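PDB 3NFQ: transcription factor IWS1 from Saccharomyces cerevisiae, which takes part in regulating RNA polymerase II transcription and may act both while the TATA-binding protein is recruited and after its recruitment. Local coordinates for residues E143-I146 with A147-R151; G122-V125 with I126-K130; A49-K52 with V53-L56; R20-D23 with E24-A28; L63-A66 with N67-D70. All blocks are in the same frame, centred on the assembly; numbering follows the deposited sequence.

In the fold
All five contacts are local, made between residues a few positions apart in a helical domain, yet their chemistry follows their place in the fold. Interactions 1 and 2 are partly buried, lie on consecutive helices and touch each other: Trp149 meets Val125, and Ile146 meets Ile126. In both, an aromatic ring turns inward. Interactions 3 and 4 pair helices 51-63 and 10-42, Leu55 packing on Glu24 and Gln51 on Ala28, on the opposite side of the chain's centre from 1 and 2. Interaction 4 buries Leu21 and Met25, whereas interaction 3 is a surface contact at a helix start. Interaction 5, also at the surface, relies on backbone turns, a water and an aliphatic lysine stem.

Interaction 1. Residues E143-I146 with A147-R151; sequences EKLI and AEWTR
Ala147 reaches back one turn to Glu143, its N making a weak 3.3 Å bond to Glu143 O while its methyl rests against the same oxygen. The Glu143 carboxylate is engaged by Arg140 in a salt bridge. At Glu148 the amide bonds to Lys144 O, and the two side chains run alongside each other, pointing the same way. They touch through Lys144 CE and Glu148 OE1, 3.5 Å apart; Lys144 NZ stays 4.6 Å from Glu148 OE1.

Trp149 N bonds to Leu145 O at 2.8 Å. With CG beside the backbone N (chi1 -71°), the indole folds back along the preceding turn, so that Leu145 O lies over one face toward the rim. Leu145 CB stands 3.8 Å from the centroid of the six-membered ring, only 9° off the normal, a CH-pi contact, and both methyls of Leu145 close on CZ2. Here helix 136-149, the last of the TFIIS N-terminal-like bundle, turns its inner side to the fold: Leu145 packs on Phe103, and Trp149 on Leu106, Leu116 and Val125. Replacing Trp149 by alanine would strip away the ring face over which Leu145 CB sits and would probably open a gap between Leu145, Leu106, Leu116 and Val125.

Thr150 is the first residue to depart from helical geometry. Thr150 OG1 donates to Ile146 O at 2.7 Å, and Thr150 N bonds to the same oxygen at 3.1 Å. Arg151 repeats the theme: its N and NH1 approach Glu148 O from opposite faces of the carbonyl, NH1 at 2.9 Å.

Interaction 2. Residues G122-V125 with I126-K130; sequences GRVV and IFYTK
Helix 121-130 places Val124 and Tyr128 one turn apart on a buried side, where they lie alongside each other and point the same way. Val124 CG1 approaches Tyr128 CE1 at 4.0 Å. Val124 O is doubly engaged: it accepts from Tyr128 N at 3.0 Å and lies in the plane of the Tyr128 ring, at its edge, 3.2 Å from CD1. A first torsion of -92°, off the usual staggered value, swings the ring into this position. In the TFIIS N-terminal-like bundle the ring is held from outside as well, since its OH bonds to Leu85 O and Phe103 packs edge-to-face with it. A leucine in place of Tyr128 would probably leave Leu85 O without this donor and Phe103 without its ring partner.

On a more exposed side, Ile126 N bonds to Gly122 O at 3.0 Å, and Ile126 CG1 packs against that oxygen at 3.3 Å. Toward the end of the stretch Thr129 N bonds to Val125 O at 3.2 Å, with Thr129 CG2 beside the same acceptor. Thr129 OG1 donates to Ile126 O at 2.6 Å, using a lone pair in the carbonyl plane.

Interaction 3. Residues A49-K52 with V53-L56; sequences AMQK and VKLL
Lys54 lies across Met50 and Gln51, and its stem can be followed outward. CB sits against the carbonyl oxygens of both residues. Lys54 CG, beside the backbone N at chi1 -70°, comes to 3.3 Å from Met50 O, and CD passes the same oxygen farther off. From there the chain runs extended to CE, which meets the terminal methyl of Met50, a selenomethionine in this crystal, with Lys54 CE and Met50 CE 3.9 Å apart. That methyl is brought round by a bend about the last torsion of Met50 (chi3 -61°). The tip, Lys54 NZ, lies 3.8 Å from Met50 CE and 3.7 Å from Gln51 OE1.

The setting is the start of helix 51-63, with Met50 at the N-cap position. Met50 O accepts from Lys54 N at 3.1 Å and is touched by Val53 CG2 at 3.2 Å. The Met50 side chain is apolar; Gln51 N donates to Asp32 OD1 of helix 10-42, whose OD2 forms a salt bridge with Lys52 NZ. A carboxylate at this helix start would probably also interact favourably with the positive end of the helix dipole. Val53 N donates at 3.1 Å to water 1, which in turn donates weakly to Ala49 O, bridging the loop and the first turn.

Interaction 4. Residues R20-D23 with E24-A28; sequences RLKD and EMNIA
Lys22 O is held by two partners: Asn26 N donates to it at 3.0 Å, and Ser80 OG of helix 77-85 bonds to it as well. The Asn26 side chain turns back toward this oxygen, CG standing beside the backbone N (chi1 -62°) and 3.4 Å from Lys22 O. Asn26 ND2 reaches Ser80 OG in a weak bond, while Asn26 OD1 accepts from a water at 2.7 Å; that water donates also to Asp23 OD1, at 3.2 Å, tying the two side chains together.

One residue earlier, Met25 N bonds to Leu21 O at 2.8 Å. Leu21 CD1 and CG of Met25, which is a selenomethionine here, meet at 4.3 Å on the buried side of helix 10-42, which packs on helices 51-63 and 77-85: Leu21 on Val62 and Leu77, Met25 on Val59 and Ser80. On the outer side Glu24 CG crowds Arg20 O at 3.0 Å, and the guanidinium of Arg20 pairs with Glu16.

Because the water gives a hydrogen to each of two oxygens, one on a carboxylate and one on an amide, it probably tempers the charge of Asp23 and helps keep the Asn26 oxygen turned toward it.

Interaction 5. Residues L63-A66 with N67-D70; sequences LSKA and NLAD
Lys65 and Leu68 lie alongside each other and point the same way, in the turn that leads from helix 51-63 into helix 69-74. The stem of the lysine does the touching. Lys65 CB meets Leu68 CG at 3.9 Å, and farther out Lys65 CD rests 3.8 Å from Leu68 CD1, so methylene faces methyl at the surface while the ammonium goes on beyond, turned aside by a bend at the last torsion. In both residues CG stands beside the backbone N (chi1 -71° in Lys65), which keeps the two stems abreast.

Behind this hydrophobic touch is the backbone. Leu68 N donates to Lys65 O at 2.9 Å. The next amide repeats the pattern: Ala69 N bonds to Ala66 O at 3.2 Å. Two successive bonds from a residue to the one three before it make overlapping beta turns, the first of type I with Ala66 and Asn67 in the middle, ahead of helix 69-74. Ala69 CB lies against Ala66 O and also touches Leu109 and Pro110 of a loop.

Farther back, Leu63, at the end of helix 51-63, packs on Leu77 and Val81 of helix 77-85, and Ser64 OG bonds to Ser61 O. Lys65 itself has an extended backbone, which carries the chain away from that helix before it coils again. At the other end of the turn, water 3 bridges the last step: it donates to Ala66 O at 3.0 Å and accepts from Asp70 N at 3.3 Å.

Interaction 1. Residues E143-I146 with A147-R151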
loop_
_atom_site.group_PDB
_atom_site.type_symbol
_atom_site.label_atom_id
_atom_site.label_comp_id
_atom_site.label_asym_id
_atom_site.label_seq_id
_atom_site.Cartn_x
_atom_site.Cartn_y
_atom_site.Cartn_z
ATOM N N GLU A 143 8.370 11.596 -3.693
ATOM C CA GLU A 143 9.596 12.292 -3.319
ATOM C C GLU A 143 9.382 13.225 -2.123
ATOM O O GLU A 143 10.233 13.297 -1.248
ATOM C CB GLU A 143 10.105 13.039 -4.568
ATOM C CG GLU A 143 11.113 14.047 -4.330
ATOM C CD GLU A 143 11.316 14.905 -5.566
ATOM O OE1 GLU A 143 11.232 16.142 -5.382
ATOM O OE2 GLU A 143 11.484 14.331 -6.705
ATOM N N LYS A 144 8.241 13.908 -2.066
ATOM C CA LYS A 144 7.884 14.719 -0.890
ATOM C C LYS A 144 7.712 13.865 0.345
ATOM O O LYS A 144 8.165 14.224 1.435
ATOM C CB LYS A 144 6.569 15.470 -1.132
ATOM C CG LYS A 144 6.097 16.211 0.123
ATOM C CD LYS A 144 4.589 16.470 0.004
ATOM C CE LYS A 144 3.867 16.469 1.356
ATOM N NZ LYS A 144 2.562 17.250 1.051
ATOM N N LEU A 145 7.042 12.721 0.191
ATOM C CA LEU A 145 6.747 11.899 1.367
ATOM C C LEU A 145 8.019 11.263 1.908
ATOM O O LEU A 145 8.212 11.211 3.116
ATOM C CB LEU A 145 5.774 10.797 1.020
ATOM C CG LEU A 145 4.357 11.368 0.833
ATOM C CD1 LEU A 145 3.468 10.206 0.356
ATOM C CD2 LEU A 145 3.852 11.919 2.127
ATOM N N ILE A 146 8.846 10.738 1.049
ATOM C CA ILE A 146 10.072 10.121 1.581
ATOM C C ILE A 146 10.983 11.113 2.346
ATOM O O ILE A 146 11.598 10.762 3.371
ATOM C CB ILE A 146 10.845 9.304 0.482
ATOM C CG1 ILE A 146 11.835 8.323 1.118
ATOM C CG2 ILE A 146 11.518 10.139 -0.513
ATOM C CD1 ILE A 146 11.093 7.050 1.587
ATOM N N ALA A 147 11.119 12.320 1.807
ATOM C CA ALA A 147 11.868 13.402 2.476
ATOM C C ALA A 147 11.261 13.715 3.816
ATOM O O ALA A 147 11.959 13.863 4.822
ATOM C CB ALA A 147 11.897 14.657 1.570
ATOM N N GLU A 148 9.948 13.813 3.852
ATOM C CA GLU A 148 9.263 14.149 5.055
ATOM C C GLU A 148 9.386 13.042 6.107
ATOM O O GLU A 148 9.653 13.310 7.291
ATOM C CB GLU A 148 7.802 14.407 4.705
ATOM C CG GLU A 148 6.948 14.768 5.839
ATOM C CD GLU A 148 5.520 15.046 5.412
ATOM O OE1 GLU A 148 5.308 15.809 4.449
ATOM O OE2 GLU A 148 4.593 14.525 6.056
ATOM N N TRP A 149 9.144 11.798 5.687
ATOM C CA TRP A 149 9.065 10.704 6.633
ATOM C C TRP A 149 10.451 10.473 7.219
ATOM O O TRP A 149 10.559 10.052 8.359
ATOM C CB TRP A 149 8.592 9.433 5.941
ATOM C CG TRP A 149 7.142 9.501 5.545
ATOM C CD1 TRP A 149 6.187 10.284 6.089
ATOM C CD2 TRP A 149 6.496 8.698 4.551
ATOM N NE1 TRP A 149 4.975 10.077 5.451
ATOM C CE2 TRP A 149 5.145 9.091 4.508
ATOM C CE3 TRP A 149 6.944 7.744 3.651
ATOM C CZ2 TRP A 149 4.202 8.483 3.634
ATOM C CZ3 TRP A 149 6.013 7.124 2.782
ATOM C CH2 TRP A 149 4.664 7.529 2.767
ATOM N N THR A 150 11.486 10.759 6.445
ATOM C CA THR A 150 12.874 10.534 6.934
ATOM C C THR A 150 13.540 11.835 7.475
ATOM O O THR A 150 14.773 11.900 7.619
ATOM C CB THR A 150 13.746 9.982 5.835
ATOM O OG1 THR A 150 13.864 10.952 4.792
ATOM C CG2 THR A 150 13.138 8.652 5.253
ATOM N N ARG A 151 12.729 12.860 7.748
ATOM C CA ARG A 151 13.269 14.184 8.138
ATOM C C ARG A 151 13.971 14.138 9.501
ATOM O O ARG A 151 13.515 13.434 10.393
ATOM C CB ARG A 151 12.150 15.236 8.160
ATOM C CG ARG A 151 11.167 15.079 9.323
ATOM C CD ARG A 151 10.000 15.944 9.072
ATOM N NE ARG A 151 8.999 15.994 10.137
ATOM C CZ ARG A 151 8.010 15.099 10.293
ATOM N NH1 ARG A 151 7.933 14.036 9.499
ATOM N NH2 ARG A 151 7.096 15.261 11.235
#

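Interaction 2. Residues G122-V125 with I126-K130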
loop_
_atom_site.group_PDB
_atom_site.type_symbol
_atom_site.label_atom_id
_atom_site.label_comp_id
_atom_site.label_asym_id
_atom_site.label_seq_id
_atom_site.Cartn_x
_atom_site.Cartn_y
_atom_site.Cartn_z
ATOM N N GLY A 122 9.718 1.949 2.419
ATOM C CA GLY A 122 10.713 2.960 2.014
ATOM C C GLY A 122 11.257 2.664 0.636
ATOM O O GLY A 122 11.318 3.562 -0.205
ATOM N N ARG A 123 11.735 1.433 0.394
ATOM C CA ARG A 123 12.352 1.165 -0.909
ATOM C C ARG A 123 11.390 1.175 -2.053
ATOM O O ARG A 123 11.769 1.512 -3.151
ATOM C CB ARG A 123 13.191 -0.113 -0.962
ATOM C CG ARG A 123 12.535 -1.336 -0.471
ATOM C CD ARG A 123 13.665 -2.390 0.077
ATOM N NE ARG A 123 14.913 -2.306 -0.685
ATOM C CZ ARG A 123 15.027 -2.750 -1.933
ATOM N NH1 ARG A 123 13.956 -3.300 -2.495
ATOM N NH2 ARG A 123 16.179 -2.635 -2.620
ATOM N N VAL A 124 10.126 0.876 -1.767
ATOM C CA VAL A 124 9.054 0.948 -2.795
ATOM C C VAL A 124 8.705 2.424 -3.145
ATOM O O VAL A 124 8.624 2.792 -4.320
ATOM C CB VAL A 124 7.824 0.122 -2.369
ATOM C CG1 VAL A 124 6.701 0.342 -3.405
ATOM C CG2 VAL A 124 8.181 -1.439 -2.379
ATOM N N VAL A 125 8.598 3.277 -2.134
ATOM C CA VAL A 125 8.311 4.704 -2.380
ATOM C C VAL A 125 9.492 5.341 -3.138
ATOM O O VAL A 125 9.301 6.140 -4.083
ATOM C CB VAL A 125 7.928 5.461 -1.059
ATOM C CG1 VAL A 125 7.763 6.995 -1.294
ATOM C CG2 VAL A 125 6.637 4.887 -0.515
ATOM N N ILE A 126 10.717 4.956 -2.789
ATOM C CA ILE A 126 11.867 5.429 -3.563
ATOM C C ILE A 126 11.739 5.013 -5.044
ATOM O O ILE A 126 11.967 5.817 -5.952
ATOM C CB ILE A 126 13.214 4.950 -2.931
ATOM C CG1 ILE A 126 13.447 5.694 -1.604
ATOM C CG2 ILE A 126 14.402 5.192 -3.926
ATOM C CD1 ILE A 126 14.516 5.136 -0.694
ATOM N N PHE A 127 11.365 3.756 -5.301
ATOM C CA PHE A 127 11.177 3.274 -6.649
ATOM C C PHE A 127 10.154 4.161 -7.417
ATOM O O PHE A 127 10.320 4.482 -8.608
ATOM C CB PHE A 127 10.676 1.799 -6.605
ATOM C CG PHE A 127 10.216 1.280 -7.945
ATOM C CD1 PHE A 127 11.091 0.659 -8.840
ATOM C CD2 PHE A 127 8.901 1.440 -8.341
ATOM C CE1 PHE A 127 10.651 0.212 -10.115
ATOM C CE2 PHE A 127 8.479 0.979 -9.590
ATOM C CZ PHE A 127 9.315 0.381 -10.461
ATOM N N TYR A 128 9.117 4.599 -6.719
ATOM C CA TYR A 128 8.100 5.470 -7.376
ATOM C C TYR A 128 8.715 6.839 -7.809
ATOM O O TYR A 128 8.276 7.446 -8.797
ATOM C CB TYR A 128 6.928 5.690 -6.438
ATOM C CG TYR A 128 5.854 4.632 -6.677
ATOM C CD1 TYR A 128 6.022 3.346 -6.174
ATOM C CD2 TYR A 128 4.684 4.912 -7.408
ATOM C CE1 TYR A 128 5.038 2.332 -6.385
ATOM C CE2 TYR A 128 3.682 3.902 -7.610
ATOM C CZ TYR A 128 3.891 2.604 -7.085
ATOM O OH TYR A 128 2.998 1.560 -7.253
ATOM N N THR A 129 9.742 7.288 -7.075
ATOM C CA THR A 129 10.407 8.581 -7.414
ATOM C C THR A 129 11.220 8.521 -8.699
ATOM O O THR A 129 11.451 9.578 -9.350
ATOM C CB THR A 129 11.295 9.118 -6.291
ATOM O OG1 THR A 129 12.502 8.326 -6.196
ATOM C CG2 THR A 129 10.567 9.145 -4.964
ATOM N N LYS A 130 11.599 7.298 -9.079
ATOM C CA LYS A 130 12.499 6.990 -10.224
ATOM C C LYS A 130 11.881 6.318 -11.455
ATOM O O LYS A 130 12.338 6.558 -12.587
ATOM C CB LYS A 130 13.616 6.050 -9.751
ATOM C CG LYS A 130 14.646 6.659 -8.796
ATOM C CD LYS A 130 15.492 5.474 -8.339
ATOM C CE LYS A 130 16.404 5.747 -7.141
ATOM N NZ LYS A 130 17.009 4.423 -6.708
#

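Interaction 3. Residues A49-K52 with V53-L56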
loop_
_atom_site.group_PDB
_atom_site.type_symbol
_atom_site.label_atom_id
_atom_site.label_comp_id
_atom_site.label_asym_id
_atom_site.label_seq_id
_atom_site.Cartn_x
_atom_site.Cartn_y
_atom_site.Cartn_z
ATOM N N ALA A 49 -8.016 -9.023 -12.738
ATOM C CA ALA A 49 -7.826 -9.007 -11.284
ATOM C C ALA A 49 -8.724 -7.932 -10.609
ATOM O O ALA A 49 -8.763 -6.757 -10.992
ATOM C CB ALA A 49 -6.328 -8.823 -10.984
HETATM N N MSE A 50 -9.554 -8.355 -9.688
HETATM C CA MSE A 50 -10.445 -7.415 -9.046
HETATM C C MSE A 50 -10.397 -7.425 -7.543
HETATM O O MSE A 50 -11.098 -6.629 -6.949
HETATM C CB MSE A 50 -11.913 -7.677 -9.463
HETATM C CG MSE A 50 -12.108 -7.663 -10.954
HETATM SE SE MSE A 50 -14.089 -7.783 -11.306
HETATM C CE MSE A 50 -14.496 -9.641 -10.433
ATOM N N GLN A 51 -9.596 -8.282 -6.898
ATOM C CA GLN A 51 -9.756 -8.404 -5.459
ATOM C C GLN A 51 -9.323 -7.138 -4.704
ATOM O O GLN A 51 -10.021 -6.705 -3.783
ATOM C CB GLN A 51 -9.079 -9.651 -4.883
ATOM C CG GLN A 51 -9.649 -10.992 -5.433
ATOM C CD GLN A 51 -11.167 -11.091 -5.169
ATOM O OE1 GLN A 51 -11.924 -10.996 -6.104
ATOM N NE2 GLN A 51 -11.583 -11.244 -3.903
ATOM N N LYS A 52 -8.148 -6.616 -5.033
ATOM C CA LYS A 52 -7.695 -5.357 -4.422
ATOM C C LYS A 52 -8.681 -4.205 -4.637
ATOM O O LYS A 52 -9.022 -3.520 -3.675
ATOM C CB LYS A 52 -6.329 -4.961 -4.962
ATOM C CG LYS A 52 -5.256 -5.960 -4.636
ATOM C CD LYS A 52 -3.892 -5.297 -4.999
ATOM C CE LYS A 52 -3.615 -5.002 -6.502
ATOM N NZ LYS A 52 -3.695 -6.314 -7.299
ATOM N N VAL A 53 -9.160 -4.015 -5.861
ATOM C CA VAL A 53 -10.111 -2.891 -6.102
ATOM C C VAL A 53 -11.377 -3.049 -5.341
ATOM O O VAL A 53 -11.956 -2.065 -4.906
ATOM C CB VAL A 53 -10.415 -2.577 -7.607
ATOM C CG1 VAL A 53 -9.164 -2.195 -8.338
ATOM C CG2 VAL A 53 -11.102 -3.723 -8.327
ATOM N N LYS A 54 -11.821 -4.290 -5.129
ATOM C CA LYS A 54 -13.006 -4.456 -4.319
ATOM C C LYS A 54 -12.772 -4.115 -2.879
ATOM O O LYS A 54 -13.696 -3.706 -2.199
ATOM C CB LYS A 54 -13.512 -5.899 -4.352
ATOM C CG LYS A 54 -14.101 -6.288 -5.681
ATOM C CD LYS A 54 -14.739 -7.686 -5.508
ATOM C CE LYS A 54 -15.083 -8.276 -6.845
ATOM N NZ LYS A 54 -15.316 -9.766 -6.732
ATOM N N LEU A 55 -11.554 -4.396 -2.373
ATOM C CA LEU A 55 -11.216 -4.112 -1.010
ATOM C C LEU A 55 -10.760 -2.652 -0.817
ATOM O O LEU A 55 -10.777 -2.158 0.285
ATOM C CB LEU A 55 -10.131 -5.070 -0.517
ATOM C CG LEU A 55 -9.710 -5.102 0.954
ATOM C CD1 LEU A 55 -10.890 -5.309 1.977
ATOM C CD2 LEU A 55 -8.674 -6.195 1.136
ATOM N N LEU A 56 -10.345 -1.983 -1.871
ATOM C CA LEU A 56 -9.741 -0.639 -1.729
ATOM C C LEU A 56 -10.539 0.384 -0.878
ATOM O O LEU A 56 -9.974 1.058 -0.033
ATOM C CB LEU A 56 -9.363 -0.108 -3.121
ATOM C CG LEU A 56 -8.698 1.283 -3.176
ATOM C CD1 LEU A 56 -7.280 1.250 -2.491
ATOM C CD2 LEU A 56 -8.633 1.743 -4.612
HETATM O O HOH W 1 -7.717 -5.442 -8.180
#

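Interaction 4. Residues R20-D23 with E24-A28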
loop_
_atom_site.group_PDB
_atom_site.type_symbol
_atom_site.label_atom_id
_atom_site.label_comp_id
_atom_site.label_asym_id
_atom_site.label_seq_id
_atom_site.Cartn_x
_atom_site.Cartn_y
_atom_site.Cartn_z
ATOM N N ARG A 20 -6.609 -8.278 10.780
ATOM C CA ARG A 20 -7.519 -8.874 9.828
ATOM C C ARG A 20 -7.561 -8.138 8.481
ATOM O O ARG A 20 -7.712 -8.756 7.446
ATOM C CB ARG A 20 -8.943 -8.879 10.371
ATOM C CG ARG A 20 -9.235 -10.016 11.313
ATOM C CD ARG A 20 -10.743 -10.135 11.547
ATOM N NE ARG A 20 -11.016 -10.709 12.868
ATOM C CZ ARG A 20 -11.503 -11.934 13.085
ATOM N NH1 ARG A 20 -11.794 -12.749 12.068
ATOM N NH2 ARG A 20 -11.693 -12.351 14.334
ATOM N N LEU A 21 -7.449 -6.814 8.508
ATOM C CA LEU A 21 -7.351 -6.070 7.258
ATOM C C LEU A 21 -6.015 -6.386 6.587
ATOM O O LEU A 21 -5.933 -6.604 5.392
ATOM C CB LEU A 21 -7.481 -4.576 7.548
ATOM C CG LEU A 21 -7.378 -3.671 6.331
ATOM C CD1 LEU A 21 -8.544 -3.927 5.379
ATOM C CD2 LEU A 21 -7.331 -2.217 6.792
ATOM N N LYS A 22 -4.982 -6.473 7.387
ATOM C CA LYS A 22 -3.670 -6.800 6.886
ATOM C C LYS A 22 -3.740 -8.124 6.117
ATOM O O LYS A 22 -3.376 -8.201 4.947
ATOM C CB LYS A 22 -2.732 -6.830 8.065
ATOM C CG LYS A 22 -1.343 -7.133 7.728
ATOM C CD LYS A 22 -0.475 -6.875 8.967
ATOM C CE LYS A 22 0.960 -7.290 8.702
ATOM N NZ LYS A 22 1.620 -7.415 10.028
ATOM N N ASP A 23 -4.308 -9.145 6.746
ATOM C CA ASP A 23 -4.535 -10.438 6.074
ATOM C C ASP A 23 -5.418 -10.345 4.864
ATOM O O ASP A 23 -5.137 -10.957 3.853
ATOM C CB ASP A 23 -5.198 -11.471 7.029
ATOM C CG ASP A 23 -4.321 -11.848 8.248
ATOM O OD1 ASP A 23 -3.074 -11.736 8.191
ATOM O OD2 ASP A 23 -4.924 -12.315 9.276
ATOM N N GLU A 24 -6.539 -9.629 4.953
ATOM C CA GLU A 24 -7.369 -9.500 3.786
ATOM C C GLU A 24 -6.642 -8.841 2.619
ATOM O O GLU A 24 -6.914 -9.171 1.463
ATOM C CB GLU A 24 -8.586 -8.628 4.066
ATOM C CG GLU A 24 -9.581 -9.223 5.092
ATOM C CD GLU A 24 -10.464 -10.313 4.477
ATOM O OE1 GLU A 24 -10.733 -10.229 3.254
ATOM O OE2 GLU A 24 -10.887 -11.248 5.215
HETATM N N MSE A 25 -5.816 -7.833 2.920
HETATM C CA MSE A 25 -5.084 -7.158 1.833
HETATM C C MSE A 25 -4.127 -8.113 1.189
HETATM O O MSE A 25 -3.959 -8.118 -0.047
HETATM C CB MSE A 25 -4.352 -5.917 2.399
HETATM C CG MSE A 25 -5.318 -4.851 2.735
HETATM SE SE MSE A 25 -4.243 -3.247 3.350
HETATM C CE MSE A 25 -3.677 -2.660 1.535
ATOM N N ASN A 26 -3.441 -8.917 2.011
ATOM C CA ASN A 26 -2.482 -9.864 1.430
ATOM C C ASN A 26 -3.180 -10.937 0.600
ATOM O O ASN A 26 -2.669 -11.337 -0.435
ATOM C CB ASN A 26 -1.623 -10.581 2.513
ATOM C CG ASN A 26 -0.786 -9.636 3.312
ATOM O OD1 ASN A 26 -0.329 -9.972 4.442
ATOM N ND2 ASN A 26 -0.572 -8.436 2.772
ATOM N N ILE A 27 -4.329 -11.408 1.077
ATOM C CA ILE A 27 -5.086 -12.434 0.326
ATOM C C ILE A 27 -5.540 -11.830 -0.990
ATOM O O ILE A 27 -5.433 -12.423 -2.045
ATOM C CB ILE A 27 -6.320 -12.910 1.126
ATOM C CG1 ILE A 27 -5.867 -13.811 2.276
ATOM C CG2 ILE A 27 -7.314 -13.639 0.173
ATOM C CD1 ILE A 27 -6.890 -13.926 3.450
ATOM N N ALA A 28 -6.034 -10.606 -0.958
ATOM C CA ALA A 28 -6.437 -9.983 -2.237
ATOM C C ALA A 28 -5.296 -9.820 -3.215
ATOM O O ALA A 28 -5.438 -10.046 -4.432
ATOM C CB ALA A 28 -7.103 -8.641 -1.974
HETATM O O HOH W 2 -1.212 -12.244 5.664
#

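Interaction 5. Residues L63-A66 with N67-D70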
loop_
_atom_site.group_PDB
_atom_site.type_symbol
_atom_site.label_atom_id
_atom_site.label_comp_id
_atom_site.label_asym_id
_atom_site.label_seq_id
_atom_site.Cartn_x
_atom_site.Cartn_y
_atom_site.Cartn_z
ATOM N N LEU A 63 -7.420 3.648 6.599
ATOM C CA LEU A 63 -6.195 4.431 6.614
ATOM C C LEU A 63 -6.500 5.922 6.876
ATOM O O LEU A 63 -5.641 6.644 7.330
ATOM C CB LEU A 63 -5.380 4.279 5.301
ATOM C CG LEU A 63 -4.659 2.962 4.976
ATOM C CD1 LEU A 63 -4.020 2.979 3.590
ATOM C CD2 LEU A 63 -3.556 2.657 6.021
ATOM N N SER A 64 -7.734 6.356 6.614
ATOM C CA SER A 64 -8.079 7.770 6.747
ATOM C C SER A 64 -8.486 8.127 8.177
ATOM O O SER A 64 -8.634 9.310 8.490
ATOM C CB SER A 64 -9.248 8.112 5.819
ATOM O OG SER A 64 -10.440 7.743 6.498
ATOM N N LYS A 65 -8.685 7.146 9.040
ATOM C CA LYS A 65 -9.176 7.432 10.396
ATOM C C LYS A 65 -8.083 7.819 11.355
ATOM O O LYS A 65 -7.212 7.023 11.678
ATOM C CB LYS A 65 -10.003 6.279 10.940
ATOM C CG LYS A 65 -11.308 6.203 10.233
ATOM C CD LYS A 65 -12.072 4.971 10.616
ATOM C CE LYS A 65 -13.313 4.791 9.727
ATOM N NZ LYS A 65 -14.046 6.077 9.443
ATOM N N ALA A 66 -8.117 9.086 11.780
ATOM C CA ALA A 66 -7.078 9.655 12.634
ATOM C C ALA A 66 -6.807 8.788 13.857
ATOM O O ALA A 66 -5.657 8.542 14.209
ATOM C CB ALA A 66 -7.491 11.076 13.077
ATOM N N ASN A 67 -7.845 8.292 14.513
ATOM C CA ASN A 67 -7.567 7.529 15.740
ATOM C C ASN A 67 -7.142 6.111 15.515
ATOM O O ASN A 67 -6.918 5.370 16.479
ATOM C CB ASN A 67 -8.676 7.582 16.768
ATOM C CG ASN A 67 -10.009 7.663 16.161
ATOM O OD1 ASN A 67 -10.480 6.721 15.482
ATOM N ND2 ASN A 67 -10.670 8.812 16.384
ATOM N N LEU A 68 -7.019 5.725 14.248
ATOM C CA LEU A 68 -6.485 4.411 13.954
ATOM C C LEU A 68 -5.001 4.456 13.618
ATOM O O LEU A 68 -4.383 3.392 13.481
ATOM C CB LEU A 68 -7.328 3.718 12.867
ATOM C CG LEU A 68 -8.771 3.394 13.265
ATOM C CD1 LEU A 68 -9.525 2.598 12.193
ATOM C CD2 LEU A 68 -8.805 2.652 14.604
ATOM N N ALA A 69 -4.398 5.665 13.524
ATOM C CA ALA A 69 -2.981 5.788 13.102
ATOM C C ALA A 69 -1.992 4.946 13.890
ATOM O O ALA A 69 -1.133 4.237 13.326
ATOM C CB ALA A 69 -2.517 7.260 13.082
ATOM N N ASP A 70 -2.078 5.057 15.214
ATOM C CA ASP A 70 -1.250 4.257 16.106
ATOM C C ASP A 70 -1.390 2.779 15.845
ATOM O O ASP A 70 -0.380 2.098 15.702
ATOM C CB ASP A 70 -1.615 4.534 17.579
ATOM C CG ASP A 70 -1.124 5.879 18.067
ATOM O OD1 ASP A 70 -0.210 6.466 17.441
ATOM O OD2 ASP A 70 -1.670 6.346 19.100
HETATM O O HOH W 3 -4.212 7.161 16.490
#